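Local structure of V-type ATP synthase alpha chain (Thermoplasma volcanium, 4O1S) at residues Thr19-Ile22 with Lys23-Tyr26; Ser27-Arg30 with Lys31-Asp34. The protein is the intein embedded in a V-type ATP synthase alpha chain, an intein splicing domain of the mostly beta-stranded Hint fold. All coordinates share one frame; numbering follows the deposited sequence.

In the fold
From the N terminus, strand 11-13 turns back to pair antiparallel with strand 19-21, which runs straight into helix 22-31. Interaction 1 closes the first helical turn at that junction; interaction 2 closes the C-terminal part of the helix, where the chain moves into the loop leading to strand 36-40. The two are consecutive, neither nested nor crossed, with centres about 12 Å apart along one helix. Leu-25 and Glu-29 both touch Ile-52 of strand 43-58, and Tyr-26 and Arg-30 both reach the carboxylate of Glu-44, near the start of strand 43-58. Helix 22-31 thus ties the small two-stranded sheet to the five-stranded one.

Interaction 1. Residues Thr19-Ile22 with Lys23-Tyr26; sequences TIKI and KDLY
Asp-24 and Lys-21 run alongside each other in the same direction, and two waters stitch them together. The Asp-24 CG stands anti to its carbonyl carbon (chi1 -65°), which brings OD2 to 3.7 Å from Lys-21 CB. One water bridges this OD2 to the backbone N of Lys-21; a second, which donates a hydrogen bond to OD2 at 2.6 Å, accepts from NZ of the extended Lys-21 chain. Direct ion pairing is lacking here, since Lys-21 NZ and Asp-24 OD2 are 4.5 Å apart. The other carboxylate oxygen is held by a salt bridge from the preceding residue: Lys-23, bent at its last torsion, brings NZ to 2.8 Å from Asp-24 OD1, on the syn side but 33° out of the carboxylate plane. Beneath this polar layer Ile-20 meets Leu-25 at about a right angle, its CD1 3.9 Å from Leu-25 CB and close to the backbone N of the same leucine. Leu-25 itself continues inward onto Ile-52. Backbone bonds to Lys-21 O from Leu-25 N (3.1 Å) and to Ile-22 O from Tyr-26 N (2.9 Å) start the helix; the ring of Tyr-26 leads away, packs edge-to-face with Tyr-147 and shares a hydrogen bond between its OH and Glu-44. Lys-21 occupies the N-cap and Asp-24 the third helical position, where a negative charge would probably suit the helix dipole. This is an N-terminal helix cap in which the carboxylate at N3 reaches the N-cap backbone N through a water, at the strand-to-helix junction of the intein splicing domain.

Interaction 2. Residues Ser27-Arg30 with Lys31-Asp34; sequences SSER and KKED
Lys-31 folds back along the C-terminal part of helix 22-31, where the helix of this Hint-type domain gives way to the loop before strand 36-40. Its CB sits 3.6 Å from Ser-28 O, and CG, turned anti to its own carbonyl carbon, passes 3.5 Å from Ser-27 O. The chain then runs extended as far as CE and bends at its last torsion (chi4 37°), which swings NZ back toward the same Ser-27 carbonyl. The amine makes a weak hydrogen bond to Ser-27 O at 3.3 Å, and a water links the two as well, accepting from NZ and donating to the carbonyl. Two backbone bonds accompany it: Lys-31 N bonds Ser-28 O and Lys-32 N bonds Glu-29 O, each spanning three residues and each with the donor well above the carbonyl plane. Glu-29 O has a second donor, Asn-35 ND2, further along the loop. The bent Lys-32 crosses Glu-29 at a slant. Methylenes rather than charge make this touch: Lys-32 CD lies 3.7 Å from Glu-29 CD, with CE alongside the carboxylate, whereas NZ stays 4.3 Å from OE2, too long for a salt bridge. Glu-29 also rests on Leu-48 and Ile-52 of strand 43-58. Arg-30, extended from CG to NE, touches Ile-46 of that strand, and its NE ends in a salt bridge with Glu-44 OE1.

Interaction 1. Residues Thr19-Ile22 with Lys23-Tyr26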
loop_
_atom_site.group_PDB
_atom_site.type_symbol
_atom_site.label_atom_id
_atom_site.label_comp_id
_atom_site.label_asym_id
_atom_site.label_seq_id
_atom_site.Cartn_x
_atom_site.Cartn_y
_atom_site.Cartn_z
ATOM N N THR A 19 -11.251 3.347 8.468
ATOM C CA THR A 19 -9.895 3.586 8.042
ATOM C C THR A 19 -9.040 3.145 9.199
ATOM O O THR A 19 -9.348 3.440 10.347
ATOM C CB THR A 19 -9.659 5.062 7.796
ATOM O OG1 THR A 19 -10.736 5.565 7.012
ATOM C CG2 THR A 19 -8.387 5.267 7.042
ATOM N N ILE A 20 -7.961 2.442 8.896
ATOM C CA ILE A 20 -7.073 1.953 9.928
ATOM C C ILE A 20 -5.620 1.945 9.450
ATOM O O ILE A 20 -5.320 1.628 8.283
ATOM C CB ILE A 20 -7.511 0.545 10.409
ATOM C CG1 ILE A 20 -6.811 0.174 11.707
ATOM C CG2 ILE A 20 -7.226 -0.531 9.357
ATOM C CD1 ILE A 20 -7.271 -1.153 12.241
ATOM N N LYS A 21 -4.725 2.337 10.348
ATOM C CA LYS A 21 -3.303 2.305 10.061
ATOM C C LYS A 21 -2.880 0.849 10.010
ATOM O O LYS A 21 -3.297 0.052 10.861
ATOM C CB LYS A 21 -2.536 3.021 11.163
ATOM C CG LYS A 21 -2.699 4.524 11.171
ATOM C CD LYS A 21 -1.861 5.112 12.268
ATOM C CE LYS A 21 -2.431 6.410 12.780
ATOM N NZ LYS A 21 -1.934 6.616 14.159
ATOM N N ILE A 22 -2.059 0.493 9.027
ATOM C CA ILE A 22 -1.667 -0.908 8.847
ATOM C C ILE A 22 -0.993 -1.515 10.098
ATOM O O ILE A 22 -1.220 -2.668 10.435
ATOM C CB ILE A 22 -0.833 -1.125 7.567
ATOM C CG1 ILE A 22 -0.726 -2.616 7.240
ATOM C CG2 ILE A 22 0.551 -0.472 7.673
ATOM C CD1 ILE A 22 -0.444 -2.917 5.721
ATOM N N LYS A 23 -0.213 -0.728 10.822
ATOM C CA LYS A 23 0.436 -1.270 12.007
ATOM C C LYS A 23 -0.575 -1.624 13.102
ATOM O O LYS A 23 -0.359 -2.567 13.869
ATOM C CB LYS A 23 1.494 -0.306 12.541
ATOM C CG LYS A 23 0.926 0.886 13.285
ATOM C CD LYS A 23 2.065 1.800 13.679
ATOM C CE LYS A 23 1.566 3.003 14.445
ATOM N NZ LYS A 23 0.506 2.579 15.390
ATOM N N ASP A 24 -1.682 -0.886 13.167
ATOM C CA ASP A 24 -2.704 -1.170 14.171
ATOM C C ASP A 24 -3.501 -2.414 13.804
ATOM O O ASP A 24 -3.798 -3.270 14.664
ATOM C CB ASP A 24 -3.642 0.024 14.360
ATOM C CG ASP A 24 -2.933 1.236 14.936
ATOM O OD1 ASP A 24 -1.880 1.038 15.595
ATOM O OD2 ASP A 24 -3.410 2.378 14.723
ATOM N N LEU A 25 -3.839 -2.501 12.520
ATOM C CA LEU A 25 -4.536 -3.651 11.972
ATOM C C LEU A 25 -3.723 -4.917 12.221
ATOM O O LEU A 25 -4.240 -5.922 12.701
ATOM C CB LEU A 25 -4.722 -3.456 10.474
ATOM C CG LEU A 25 -5.182 -4.695 9.710
ATOM C CD1 LEU A 25 -6.508 -5.181 10.276
ATOM C CD2 LEU A 25 -5.308 -4.398 8.240
ATOM N N TYR A 26 -2.442 -4.849 11.888
ATOM C CA TYR A 26 -1.535 -5.957 12.104
ATOM C C TYR A 26 -1.528 -6.384 13.568
ATOM O O TYR A 26 -1.620 -7.575 13.896
ATOM C CB TYR A 26 -0.105 -5.596 11.660
ATOM C CG TYR A 26 0.815 -6.809 11.673
ATOM C CD1 TYR A 26 0.943 -7.625 10.542
ATOM C CD2 TYR A 26 1.539 -7.152 12.822
ATOM C CE1 TYR A 26 1.770 -8.741 10.557
ATOM C CE2 TYR A 26 2.357 -8.268 12.847
ATOM C CZ TYR A 26 2.462 -9.057 11.718
ATOM O OH TYR A 26 3.268 -10.163 11.753
HETATM O O HOH W 1 -5.220 3.010 13.034
HETATM O O HOH W 2 -2.459 4.533 15.914
#

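Interaction 2. Residues Ser27-Arg30 with Lys31-Asp34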
loop_
_atom_site.group_PDB
_atom_site.type_symbol
_atom_site.label_atom_id
_atom_site.label_comp_id
_atom_site.label_asym_id
_atom_site.label_seq_id
_atom_site.Cartn_x
_atom_site.Cartn_y
_atom_site.Cartn_z
ATOM N N SER A 27 -1.416 -5.402 14.447
ATOM C CA SER A 27 -1.203 -5.681 15.851
ATOM C C SER A 27 -2.414 -6.395 16.421
ATOM O O SER A 27 -2.302 -7.336 17.231
ATOM C CB SER A 27 -0.995 -4.375 16.597
ATOM O OG SER A 27 -0.543 -4.643 17.904
ATOM N N SER A 28 -3.579 -5.924 15.989
ATOM C CA SER A 28 -4.849 -6.458 16.446
ATOM C C SER A 28 -5.040 -7.903 15.973
ATOM O O SER A 28 -5.383 -8.792 16.755
ATOM C CB SER A 28 -5.984 -5.580 15.929
ATOM O OG SER A 28 -7.230 -6.099 16.365
ATOM N N GLU A 29 -4.801 -8.123 14.684
ATOM C CA GLU A 29 -4.952 -9.435 14.090
ATOM C C GLU A 29 -3.946 -10.421 14.683
ATOM O O GLU A 29 -4.208 -11.609 14.788
ATOM C CB GLU A 29 -4.783 -9.327 12.576
ATOM C CG GLU A 29 -5.890 -8.538 11.902
ATOM C CD GLU A 29 -7.203 -9.271 11.962
ATOM O OE1 GLU A 29 -7.182 -10.500 12.181
ATOM O OE2 GLU A 29 -8.259 -8.631 11.796
ATOM N N ARG A 30 -2.808 -9.901 15.103
ATOM C CA ARG A 30 -1.761 -10.735 15.640
ATOM C C ARG A 30 -2.194 -11.445 16.926
ATOM O O ARG A 30 -1.779 -12.572 17.192
ATOM C CB ARG A 30 -0.505 -9.898 15.858
ATOM C CG ARG A 30 0.713 -10.733 16.090
ATOM C CD ARG A 30 1.953 -9.876 16.282
ATOM N NE ARG A 30 3.123 -10.738 16.413
ATOM C CZ ARG A 30 3.641 -11.126 17.570
ATOM N NH1 ARG A 30 3.120 -10.712 18.713
ATOM N NH2 ARG A 30 4.680 -11.931 17.580
ATOM N N LYS A 31 -3.062 -10.797 17.697
ATOM C CA LYS A 31 -3.524 -11.336 18.978
ATOM C C LYS A 31 -4.642 -12.346 18.872
ATOM O O LYS A 31 -4.902 -13.074 19.833
ATOM C CB LYS A 31 -4.094 -10.222 19.846
ATOM C CG LYS A 31 -3.205 -9.060 20.095
ATOM C CD LYS A 31 -3.880 -8.179 21.123
ATOM C CE LYS A 31 -2.940 -7.112 21.587
ATOM N NZ LYS A 31 -2.110 -6.642 20.440
ATOM N N LYS A 32 -5.365 -12.348 17.755
ATOM C CA LYS A 32 -6.548 -13.204 17.629
ATOM C C LYS A 32 -6.236 -14.719 17.665
ATOM O O LYS A 32 -5.388 -15.195 16.891
ATOM C CB LYS A 32 -7.305 -12.830 16.364
ATOM C CG LYS A 32 -7.992 -11.470 16.432
ATOM C CD LYS A 32 -8.304 -10.972 15.045
ATOM C CE LYS A 32 -9.643 -10.308 14.956
ATOM N NZ LYS A 32 -9.649 -9.148 15.880
ATOM N N GLU A 33 -6.903 -15.460 18.568
ATOM C CA GLU A 33 -6.757 -16.936 18.688
ATOM C C GLU A 33 -7.050 -17.674 17.361
ATOM O O GLU A 33 -6.333 -18.592 16.981
ATOM C CB GLU A 33 -7.616 -17.489 19.831
ATOM C CG GLU A 33 -8.157 -18.913 19.584
ATOM C CD GLU A 33 -9.601 -18.928 19.050
ATOM O OE1 GLU A 33 -10.136 -17.843 18.736
ATOM O OE2 GLU A 33 -10.204 -20.024 18.948
ATOM N N ASP A 34 -8.127 -17.256 16.704
ATOM C CA ASP A 34 -8.457 -17.505 15.308
ATOM C C ASP A 34 -7.286 -17.654 14.301
ATOM O O ASP A 34 -7.372 -18.440 13.355
ATOM C CB ASP A 34 -9.278 -16.294 14.834
ATOM C CG ASP A 34 -10.744 -16.589 14.705
ATOM O OD1 ASP A 34 -11.168 -17.688 15.147
ATOM O OD2 ASP A 34 -11.467 -15.705 14.172
HETATM O O HOH W 3 0.308 -7.306 19.154
#